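Local coordinates for botulinum neurotoxin type G (Clostridium botulinum, PDB 3MPP), which adheres through this receptor-binding domain to the host cell surface, allowing the toxin's protease light chain to be delivered into the cytosol, at residues Val213-Arg216 / Tyr217-Gln220; Ile352-Tyr355 / Tyr356-Thr360; Leu366-Asp370 / Thr371-Gly375; Asn410-Lys413 / Leu414-Gly417. The protein carries 4 engineered substitutions. One frame throughout, in Å; residues are numbered along the deposited sequence.

Interaction 1 of 4, residues Val213-Arg216 / Tyr217-Gln220. Engineered in segment 213-216: E214 (natural residue Ser), E215 (natural residue Ser), R216 (natural residue Leu). Engineered in segment 217-220: K218 (natural residue Trp).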
loop_
_atom_site.group_PDB
_atom_site.type_symbol
_atom_site.label_atom_id
_atom_site.label_comp_id
_atom_site.label_asym_id
_atom_site.label_seq_id
_atom_site.Cartn_x
_atom_site.Cartn_y
_atom_site.Cartn_z
ATOM N N VAL A 213 14.548 10.858 7.867
ATOM C CA VAL A 213 13.855 10.007 6.913
ATOM C C VAL A 213 12.607 9.391 7.543
ATOM O O VAL A 213 11.528 9.407 6.943
ATOM C CB VAL A 213 14.777 8.907 6.356
ATOM C CG1 VAL A 213 13.979 7.928 5.495
ATOM C CG2 VAL A 213 15.922 9.532 5.551
ATOM N N GLU A 214 12.758 8.865 8.756
ATOM C CA GLU A 214 11.644 8.262 9.477
ATOM C C GLU A 214 10.516 9.260 9.707
ATOM O O GLU A 214 9.334 8.927 9.578
ATOM C CB GLU A 214 12.115 7.700 10.820
ATOM C CG GLU A 214 10.978 7.375 11.786
ATOM C CD GLU A 214 10.023 6.345 11.224
ATOM O OE1 GLU A 214 10.431 5.597 10.310
ATOM O OE2 GLU A 214 8.869 6.282 11.692
ATOM N N GLU A 215 10.881 10.489 10.054
ATOM C CA GLU A 215 9.873 11.497 10.341
ATOM C C GLU A 215 9.117 11.889 9.079
ATOM O O GLU A 215 7.897 12.014 9.096
ATOM C CB GLU A 215 10.496 12.718 11.025
ATOM C CG GLU A 215 11.178 12.387 12.353
ATOM C CD GLU A 215 10.302 11.546 13.274
ATOM O OE1 GLU A 215 9.093 11.848 13.397
ATOM O OE2 GLU A 215 10.824 10.583 13.879
ATOM N N ARG A 216 9.840 12.067 7.979
ATOM C CA ARG A 216 9.198 12.409 6.713
ATOM C C ARG A 216 8.260 11.291 6.267
ATOM O O ARG A 216 7.262 11.534 5.589
ATOM C CB ARG A 216 10.244 12.695 5.638
ATOM C CG ARG A 216 9.744 13.590 4.520
ATOM C CD ARG A 216 10.901 14.273 3.814
ATOM N NE ARG A 216 11.785 14.959 4.757
ATOM C CZ ARG A 216 11.568 16.181 5.240
ATOM N NH1 ARG A 216 10.488 16.861 4.876
ATOM N NH2 ARG A 216 12.427 16.722 6.092
ATOM N N TYR A 217 8.585 10.068 6.660
ATOM C CA TYR A 217 7.745 8.920 6.355
ATOM C C TYR A 217 6.428 9.008 7.120
ATOM O O TYR A 217 5.349 8.879 6.539
ATOM C CB TYR A 217 8.476 7.627 6.707
ATOM C CG TYR A 217 7.627 6.381 6.575
ATOM C CD1 TYR A 217 7.247 5.908 5.330
ATOM C CD2 TYR A 217 7.217 5.676 7.696
ATOM C CE1 TYR A 217 6.472 4.762 5.208
ATOM C CE2 TYR A 217 6.448 4.532 7.581
ATOM C CZ TYR A 217 6.086 4.080 6.334
ATOM O OH TYR A 217 5.319 2.943 6.218
ATOM N N LYS A 218 6.521 9.233 8.428
ATOM C CA LYS A 218 5.327 9.315 9.260
ATOM C C LYS A 218 4.420 10.438 8.776
ATOM O O LYS A 218 3.200 10.282 8.716
ATOM C CB LYS A 218 5.695 9.487 10.737
ATOM C CG LYS A 218 6.480 8.313 11.297
ATOM C CD LYS A 218 6.533 8.314 12.819
ATOM C CE LYS A 218 7.636 9.217 13.339
ATOM N NZ LYS A 218 7.875 9.031 14.799
ATOM N N ILE A 219 5.024 11.563 8.414
ATOM C CA ILE A 219 4.282 12.686 7.857
ATOM C C ILE A 219 3.606 12.327 6.532
ATOM O O ILE A 219 2.424 12.609 6.336
ATOM C CB ILE A 219 5.181 13.927 7.655
ATOM C CG1 ILE A 219 5.233 14.779 8.931
ATOM C CG2 ILE A 219 4.669 14.780 6.505
ATOM C CD1 ILE A 219 5.966 14.140 10.097
ATOM N N GLN A 220 4.351 11.705 5.623
ATOM C CA GLN A 220 3.799 11.382 4.309
ATOM C C GLN A 220 2.778 10.244 4.346
ATOM O O GLN A 220 2.151 9.936 3.330
ATOM C CB GLN A 220 4.912 11.095 3.293
ATOM C CG GLN A 220 5.697 12.346 2.882
ATOM C CD GLN A 220 6.790 12.060 1.865
ATOM O OE1 GLN A 220 7.190 10.911 1.665
ATOM N NE2 GLN A 220 7.286 13.112 1.220
#

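Interaction 2 of 4, residues Ile352-Tyr355 / Tyr356-Thr360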
loop_
_atom_site.group_PDB
_atom_site.type_symbol
_atom_site.label_atom_id
_atom_site.label_comp_id
_atom_site.label_asym_id
_atom_site.label_seq_id
_atom_site.Cartn_x
_atom_site.Cartn_y
_atom_site.Cartn_z
ATOM N N ILE A 352 -15.061 2.355 12.077
ATOM C CA ILE A 352 -13.730 1.960 11.635
ATOM C C ILE A 352 -12.711 2.893 12.275
ATOM O O ILE A 352 -12.885 4.114 12.297
ATOM C CB ILE A 352 -13.590 1.967 10.099
ATOM C CG1 ILE A 352 -14.668 1.101 9.456
ATOM C CG2 ILE A 352 -12.243 1.413 9.679
ATOM C CD1 ILE A 352 -14.359 0.751 8.008
ATOM N N LYS A 353 -11.646 2.309 12.807
ATOM C CA LYS A 353 -10.710 3.065 13.616
ATOM C C LYS A 353 -9.272 2.750 13.201
ATOM O O LYS A 353 -9.011 1.784 12.487
ATOM C CB LYS A 353 -10.894 2.710 15.095
ATOM C CG LYS A 353 -12.307 2.793 15.623
ATOM C CD LYS A 353 -12.754 4.222 15.887
ATOM C CE LYS A 353 -12.014 4.838 17.044
ATOM N NZ LYS A 353 -12.820 5.964 17.607
ATOM N N LYS A 354 -8.344 3.576 13.662
ATOM C CA LYS A 354 -6.922 3.274 13.538
ATOM C C LYS A 354 -6.237 3.649 14.852
ATOM O O LYS A 354 -5.703 4.752 15.000
ATOM C CB LYS A 354 -6.292 4.046 12.375
ATOM C CG LYS A 354 -5.145 3.306 11.745
ATOM C CD LYS A 354 -4.237 4.234 10.954
ATOM C CE LYS A 354 -4.936 4.830 9.763
ATOM N NZ LYS A 354 -3.939 5.484 8.869
ATOM N N TYR A 355 -6.271 2.731 15.810
ATOM C CA TYR A 355 -5.780 3.007 17.159
ATOM C C TYR A 355 -4.256 3.046 17.305
ATOM O O TYR A 355 -3.733 3.593 18.281
ATOM C CB TYR A 355 -6.329 1.962 18.139
ATOM C CG TYR A 355 -7.801 2.075 18.413
ATOM C CD1 TYR A 355 -8.328 3.193 19.054
ATOM C CD2 TYR A 355 -8.662 1.051 18.060
ATOM C CE1 TYR A 355 -9.677 3.283 19.319
ATOM C CE2 TYR A 355 -10.004 1.127 18.323
ATOM C CZ TYR A 355 -10.506 2.235 18.950
ATOM O OH TYR A 355 -11.841 2.286 19.196
ATOM N N TYR A 356 -3.539 2.440 16.366
ATOM C CA TYR A 356 -2.088 2.306 16.495
ATOM C C TYR A 356 -1.533 1.820 15.168
ATOM O O TYR A 356 -2.294 1.607 14.226
ATOM C CB TYR A 356 -1.752 1.316 17.611
ATOM C CG TYR A 356 -2.660 0.106 17.555
ATOM C CD1 TYR A 356 -2.486 -0.855 16.578
ATOM C CD2 TYR A 356 -3.705 -0.057 18.463
ATOM C CE1 TYR A 356 -3.320 -1.962 16.494
ATOM C CE2 TYR A 356 -4.560 -1.171 18.387
ATOM C CZ TYR A 356 -4.352 -2.114 17.395
ATOM O OH TYR A 356 -5.167 -3.220 17.293
ATOM N N GLU A 357 -0.219 1.612 15.110
ATOM C CA GLU A 357 0.492 1.338 13.854
ATOM C C GLU A 357 -0.037 2.206 12.705
ATOM O O GLU A 357 -0.374 1.715 11.636
ATOM C CB GLU A 357 0.506 -0.166 13.498
ATOM C CG GLU A 357 -0.858 -0.827 13.260
ATOM C CD GLU A 357 -0.741 -2.299 12.864
ATOM O OE1 GLU A 357 0.379 -2.760 12.538
ATOM O OE2 GLU A 357 -1.770 -3.004 12.875
ATOM N N LYS A 358 -0.068 3.514 12.941
ATOM C CA LYS A 358 -0.795 4.448 12.082
ATOM C C LYS A 358 -0.183 4.698 10.699
ATOM O O LYS A 358 -0.816 5.314 9.845
ATOM C CB LYS A 358 -1.027 5.768 12.826
ATOM C CG LYS A 358 -2.019 5.623 13.976
ATOM C CD LYS A 358 -2.052 6.876 14.857
ATOM C CE LYS A 358 -2.993 6.677 16.041
ATOM N NZ LYS A 358 -3.394 7.971 16.673
ATOM N N THR A 359 1.031 4.208 10.473
ATOM C CA THR A 359 1.653 4.305 9.157
ATOM C C THR A 359 1.330 3.092 8.292
ATOM O O THR A 359 1.654 3.064 7.108
ATOM C CB THR A 359 3.170 4.440 9.258
ATOM O OG1 THR A 359 3.729 3.212 9.746
ATOM C CG2 THR A 359 3.526 5.577 10.207
ATOM N N THR A 360 0.691 2.087 8.882
ATOM C CA THR A 360 0.348 0.877 8.140
ATOM C C THR A 360 -1.027 1.013 7.498
ATOM O O THR A 360 -1.723 2.010 7.701
ATOM C CB THR A 360 0.385 -0.387 9.041
ATOM O OG1 THR A 360 -0.745 -0.398 9.921
ATOM C CG2 THR A 360 1.668 -0.409 9.867
HETATM O O HOH W 1 -5.704 7.946 14.768
#

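Interaction 3 of 4, residues Leu366-Asp370 / Thr371-Gly375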
loop_
_atom_site.group_PDB
_atom_site.type_symbol
_atom_site.label_atom_id
_atom_site.label_comp_id
_atom_site.label_asym_id
_atom_site.label_seq_id
_atom_site.Cartn_x
_atom_site.Cartn_y
_atom_site.Cartn_z
ATOM N N LEU A 366 -14.891 -1.387 15.466
ATOM C CA LEU A 366 -15.467 -1.278 16.789
ATOM C C LEU A 366 -16.996 -1.280 16.703
ATOM O O LEU A 366 -17.571 -0.816 15.726
ATOM C CB LEU A 366 -14.982 0.036 17.433
ATOM C CG LEU A 366 -15.674 0.573 18.689
ATOM C CD1 LEU A 366 -15.432 -0.323 19.885
ATOM C CD2 LEU A 366 -15.237 2.011 19.011
ATOM N N CYS A 367 -17.650 -1.827 17.721
ATOM C CA CYS A 367 -19.086 -1.643 17.882
ATOM C C CYS A 367 -19.398 -1.196 19.303
ATOM O O CYS A 367 -18.990 -1.850 20.273
ATOM C CB CYS A 367 -19.862 -2.919 17.558
ATOM S SG CYS A 367 -21.667 -2.698 17.549
ATOM N N GLU A 368 -20.106 -0.077 19.416
ATOM C CA GLU A 368 -20.497 0.493 20.704
ATOM C C GLU A 368 -21.949 0.964 20.623
ATOM O O GLU A 368 -22.381 1.442 19.582
ATOM C CB GLU A 368 -19.625 1.700 21.045
ATOM C CG GLU A 368 -18.219 1.390 21.506
ATOM C CD GLU A 368 -17.503 2.635 22.022
ATOM O OE1 GLU A 368 -17.889 3.756 21.620
ATOM O OE2 GLU A 368 -16.554 2.494 22.825
ATOM N N LYS A 369 -22.696 0.839 21.714
ATOM C CA LYS A 369 -24.083 1.332 21.737
ATOM C C LYS A 369 -24.615 1.591 23.147
ATOM O O LYS A 369 -25.325 0.758 23.713
ATOM C CB LYS A 369 -25.020 0.361 21.013
ATOM C CG LYS A 369 -26.467 0.857 20.835
ATOM C CD LYS A 369 -27.386 -0.294 20.410
ATOM C CE LYS A 369 -28.737 0.192 19.901
ATOM N NZ LYS A 369 -29.517 0.907 20.947
ATOM N N ASP A 370 -24.248 2.726 23.727
ATOM C CA ASP A 370 -23.202 3.584 23.196
ATOM C C ASP A 370 -22.291 3.861 24.379
ATOM O O ASP A 370 -21.106 4.160 24.227
ATOM C CB ASP A 370 -23.781 4.879 22.626
ATOM C CG ASP A 370 -22.847 5.544 21.629
ATOM O OD1 ASP A 370 -21.671 5.132 21.546
ATOM O OD2 ASP A 370 -23.289 6.479 20.927
ATOM N N THR A 371 -22.874 3.748 25.568
ATOM C CA THR A 371 -22.112 3.669 26.803
ATOM C C THR A 371 -21.681 2.214 26.970
ATOM O O THR A 371 -20.915 1.869 27.870
ATOM C CB THR A 371 -22.963 4.106 28.013
ATOM O OG1 THR A 371 -22.129 4.237 29.169
ATOM C CG2 THR A 371 -24.061 3.087 28.293
ATOM N N LYS A 372 -22.192 1.363 26.085
ATOM C CA LYS A 372 -21.871 -0.054 26.092
ATOM C C LYS A 372 -20.933 -0.374 24.923
ATOM O O LYS A 372 -21.292 -0.176 23.763
ATOM C CB LYS A 372 -23.156 -0.879 25.982
ATOM C CG LYS A 372 -23.144 -2.196 26.755
ATOM C CD LYS A 372 -22.104 -3.172 26.217
ATOM C CE LYS A 372 -22.104 -4.481 27.008
ATOM N NZ LYS A 372 -21.196 -5.512 26.414
ATOM N N THR A 373 -19.742 -0.871 25.240
ATOM C CA THR A 373 -18.771 -1.259 24.226
ATOM C C THR A 373 -18.859 -2.769 24.028
ATOM O O THR A 373 -18.809 -3.526 24.995
ATOM C CB THR A 373 -17.328 -0.876 24.647
ATOM O OG1 THR A 373 -17.264 0.524 24.947
ATOM C CG2 THR A 373 -16.338 -1.197 23.534
ATOM N N PHE A 374 -19.000 -3.211 22.784
ATOM C CA PHE A 374 -19.131 -4.643 22.513
ATOM C C PHE A 374 -17.802 -5.310 22.152
ATOM O O PHE A 374 -17.696 -6.533 22.155
ATOM C CB PHE A 374 -20.213 -4.907 21.455
ATOM C CG PHE A 374 -21.575 -4.427 21.866
ATOM C CD1 PHE A 374 -22.268 -5.060 22.886
ATOM C CD2 PHE A 374 -22.151 -3.328 21.257
ATOM C CE1 PHE A 374 -23.508 -4.610 23.285
ATOM C CE2 PHE A 374 -23.400 -2.874 21.652
ATOM C CZ PHE A 374 -24.078 -3.518 22.668
ATOM N N GLY A 375 -16.792 -4.499 21.851
ATOM C CA GLY A 375 -15.475 -5.007 21.511
ATOM C C GLY A 375 -15.042 -4.672 20.093
ATOM O O GLY A 375 -15.675 -3.851 19.430
#

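Interaction 4 of 4, residues Asn410-Lys413 / Leu414-Gly417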
loop_
_atom_site.group_PDB
_atom_site.type_symbol
_atom_site.label_atom_id
_atom_site.label_comp_id
_atom_site.label_asym_id
_atom_site.label_seq_id
_atom_site.Cartn_x
_atom_site.Cartn_y
_atom_site.Cartn_z
ATOM N N ASN A 410 2.568 -2.673 25.554
ATOM C CA ASN A 410 2.973 -3.078 24.199
ATOM C C ASN A 410 2.018 -4.094 23.570
ATOM O O ASN A 410 2.324 -4.693 22.531
ATOM C CB ASN A 410 4.379 -3.693 24.216
ATOM C CG ASN A 410 4.397 -5.108 24.820
ATOM O OD1 ASN A 410 3.477 -5.497 25.541
ATOM N ND2 ASN A 410 5.451 -5.871 24.532
ATOM N N ILE A 411 0.883 -4.315 24.220
ATOM C CA ILE A 411 -0.063 -5.347 23.786
ATOM C C ILE A 411 -0.398 -5.231 22.298
ATOM O O ILE A 411 -0.528 -6.234 21.604
ATOM C CB ILE A 411 -1.363 -5.330 24.644
ATOM C CG1 ILE A 411 -2.230 -6.554 24.340
ATOM C CG2 ILE A 411 -2.153 -4.060 24.415
ATOM C CD1 ILE A 411 -1.449 -7.842 24.259
ATOM N N ASN A 412 -0.504 -4.010 21.793
ATOM C CA ASN A 412 -0.919 -3.832 20.403
ATOM C C ASN A 412 0.110 -4.333 19.380
ATOM O O ASN A 412 -0.209 -4.517 18.213
ATOM C CB ASN A 412 -1.328 -2.375 20.133
ATOM C CG ASN A 412 -2.513 -1.933 20.987
ATOM O OD1 ASN A 412 -3.413 -2.729 21.290
ATOM N ND2 ASN A 412 -2.528 -0.661 21.367
ATOM N N LYS A 413 1.340 -4.578 19.819
ATOM C CA LYS A 413 2.347 -5.098 18.907
ATOM C C LYS A 413 2.277 -6.622 18.801
ATOM O O LYS A 413 2.795 -7.207 17.851
ATOM C CB LYS A 413 3.745 -4.648 19.345
ATOM C CG LYS A 413 3.949 -3.145 19.213
ATOM C CD LYS A 413 5.210 -2.676 19.922
ATOM C CE LYS A 413 5.362 -1.167 19.799
ATOM N NZ LYS A 413 4.095 -0.470 20.158
ATOM N N LEU A 414 1.635 -7.240 19.784
ATOM C CA LEU A 414 1.594 -8.695 19.941
ATOM C C LEU A 414 0.259 -9.318 19.517
ATOM O O LEU A 414 0.217 -10.467 19.081
ATOM C CB LEU A 414 1.796 -9.045 21.420
ATOM C CG LEU A 414 3.021 -8.472 22.142
ATOM C CD1 LEU A 414 2.979 -8.801 23.632
ATOM C CD2 LEU A 414 4.306 -9.004 21.511
ATOM N N ARG A 415 -0.826 -8.567 19.709
ATOM C CA ARG A 415 -2.194 -9.064 19.511
ATOM C C ARG A 415 -2.764 -8.458 18.225
ATOM O O ARG A 415 -3.290 -7.342 18.226
ATOM C CB ARG A 415 -3.049 -8.694 20.740
ATOM C CG ARG A 415 -4.549 -9.047 20.670
ATOM C CD ARG A 415 -5.319 -8.420 21.865
ATOM N NE ARG A 415 -5.262 -6.951 21.822
ATOM C CZ ARG A 415 -5.408 -6.160 22.883
ATOM N NH1 ARG A 415 -5.628 -6.690 24.075
ATOM N NH2 ARG A 415 -5.331 -4.835 22.759
ATOM N N LEU A 416 -2.650 -9.195 17.126
ATOM C CA LEU A 416 -2.862 -8.630 15.792
ATOM C C LEU A 416 -4.154 -9.113 15.135
ATOM O O LEU A 416 -4.497 -8.647 14.058
ATOM C CB LEU A 416 -1.665 -8.958 14.879
ATOM C CG LEU A 416 -0.283 -8.520 15.387
ATOM C CD1 LEU A 416 0.842 -8.986 14.450
ATOM C CD2 LEU A 416 -0.233 -6.991 15.606
ATOM N N GLY A 417 -4.856 -10.043 15.781
ATOM C CA GLY A 417 -6.100 -10.578 15.232
ATOM C C GLY A 417 -7.259 -9.599 15.009
ATOM O O GLY A 417 -8.245 -9.935 14.349
HETATM O O HOH W 2 -4.547 -5.258 19.675
HETATM O O HOH W 3 -2.631 -4.794 17.348
#

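Interaction 1 of 4, residues Val213-Arg216 / Tyr217-Gln220
E215 and K218 both turn CG back beside their own backbone N, with chi1 at -60° and -62°. With these torsions and bends at E215 chi2 and K218 chi3, the chains lie side by side, pointing the same way, and their charged ends come together. They sit one turn apart on helix 210-220. Both residues are engineered, as are E214 and R216. The salt bridge is loose: K218 NZ is 3.4 Å from E215 OE1. A weak hydrogen bond also runs from K218 NZ to E215 OE2. E214 has two deposited conformers. In the one given, its carboxylate comes over the middle of the lysine chain, and K218 NZ stays 4.3 Å from E214 OE2. This is a second opposite charge nearby, but not a second salt bridge.

Regular alpha-helical bonds carry the backbone. Y217, K218, I219 and Q220 donate N-H to the carbonyls of V213, E214, E215 and R216. The bond from I219 N to E215 O measures 3.0 Å.

V213 packs on T147 and Y217 on S145, both in strand 144-150 of the N-terminal receptor-binding subdomain. The engineered R216 touches F204. Q220 OE1 accepts from W72 and N70, which fixes its amide beside the sheet. The aliphatic part of Q220 lies against the backbone it bonds to, with CG 3.2 Å from R216 O.

Interaction 2 of 4, residues Ile352-Tyr355 / Tyr356-Thr360
The chain leaves strand 346-353 after K353 and turns at Y355. It is almost fully extended at Y356. E357 then takes up left-handed helical angles and starts a type I beta turn that ends at T360. This path folds K358 back beside K354. The turn is closed on E357 O, which accepts from T360 N at 3.0 Å and from T360 OG1 at 2.7 Å. The hydroxyl lies in the carbonyl plane, and it is also bonded to N362.

K354 is buried, and its chain bends at chi3 (-65°) to run past the K358 backbone. Its CD rests 3.6 Å from K358 CA. Its NZ gives a hydrogen bond of 3.3 Å to K358 O, and T225 O accepts from the same ammonium. Two carbonyls thus hold the ammonium of this buried lysine and would probably stabilise its charge. This loop joins strands 346-353 and 364-368 of the beta-trefoil subdomain.

K358 is extended and reaches back along the chain. One water links its NZ, at 3.0 Å, to K354 O.

The two tyrosines diverge. With chi1 at 42°, Y356 holds its ring so that CD2 lies 3.3 Å from Y355 CB. The Y355 ring has K353 CB over one face, offset toward the rim. The Y356 hydroxyl is hydrogen-bonded to N419 OD1, and its side chain is about 10 Å from that of W402, the inferred ganglioside-binding residue.

Interaction 3 of 4, residues Leu366-Asp370 / Thr371-Gly375
K369 N and K372 O make the tightest polar contact here, a 2.7 Å hydrogen bond across the turn. Next to it, F374 N donates to C367 O at 2.9 Å. A side-chain bond follows: T373 OG1 donates to E368 OE2 at 3.0 Å, meeting the oxygen from above the carboxylate plane. T373 has a second conformer, so this bond holds for the one given. Farther from the turn, C367 N to G375 O is weak.

The segments form the end of an antiparallel beta hairpin, strands 364-368 and 373-382, in the beta-trefoil subdomain. The peptide bond between K369 and D370 is cis, and D370 is poorly ordered.

E368 and T373 lie side by side on one face, where L366 CD1 also touches T373 CG2 at 3.9 Å. The opposite face carries C367, whose SG is 5.0 Å from the centroid of the F374 ring, a Cys sulfur-aromatic contact. K369 CB reaches the edge of that ring, 3.7 Å from F374 CE2, while the ammonium end of K369 makes a cation-pi contact with Y347. C367 and F374 both pack on V324 and I399.

Interaction 4 of 4, residues Asn410-Lys413 / Leu414-Gly417
I411 and R415 meet first through the backbone. I411 O accepts from both L414 N and R415 N, each at 3.0 Å. The R415 bond runs nearly along the C=O axis, whereas L414 N approaches from above the carbonyl plane. One oxygen therefore serves an i+3 and an i+4 donor in this short, weakly bonded helix.

The side-chain polar contact joins N412 and R415, which lie side by side and point the same way. R415 NH2 is 3.2 Å from N412 OD1, a weak and bent bond at 127°. The amide and guanidinium planes stand 50° apart. A firmer grip on R415 comes from R405 O, which accepts from NH1. R406 is close to NH2 as a like charge, and it also bonds weakly to N412 OD1, so this amide oxygen may ease the charge crowding.

Water fills in round the arginine. One lies in the guanidinium plane and accepts from R415 NE at 2.8 Å. It is also near N412 OD1 and R415 O. A second water lies 2.6 Å from N412 O and is also near R415 O.

Packing of carbon groups completes the contact. With chi3 at 63°, the R415 chain bends back over I411. I411 CG1 then lies over one guanidinium face, 3.4 Å from NH1. Two leucine methyls meet polar groups: L414 CD1 the N410 amide, and L416 CD2 the carbonyl oxygen of N412.

R415 is also packed against W402, their side chains about 4 Å apart. R415, just after the helix, thus flanks W402 of the inferred ganglioside-binding motif in the C-terminal subdomain.

In the fold
All four contacts are local and follow one another in series; none nests or crosses. Interaction 1 lies on helix 210-220, which packs on the N-terminal subdomain. Its Y217 and K218 touch T359 of interaction 2, so the helix meets the trefoil there. Interaction 2 folds back the first part of the loop between strands 346-353 and 364-368. Interaction 3 closes the next hairpin, 364-368 with 373-382, in the same sheet, and L366 packs against Y355 and K353. Interaction 4 lies on helix 411-414 and the loop before strand 420-423. N412 there touches Y356, so interaction 2 is the one that meets all three others.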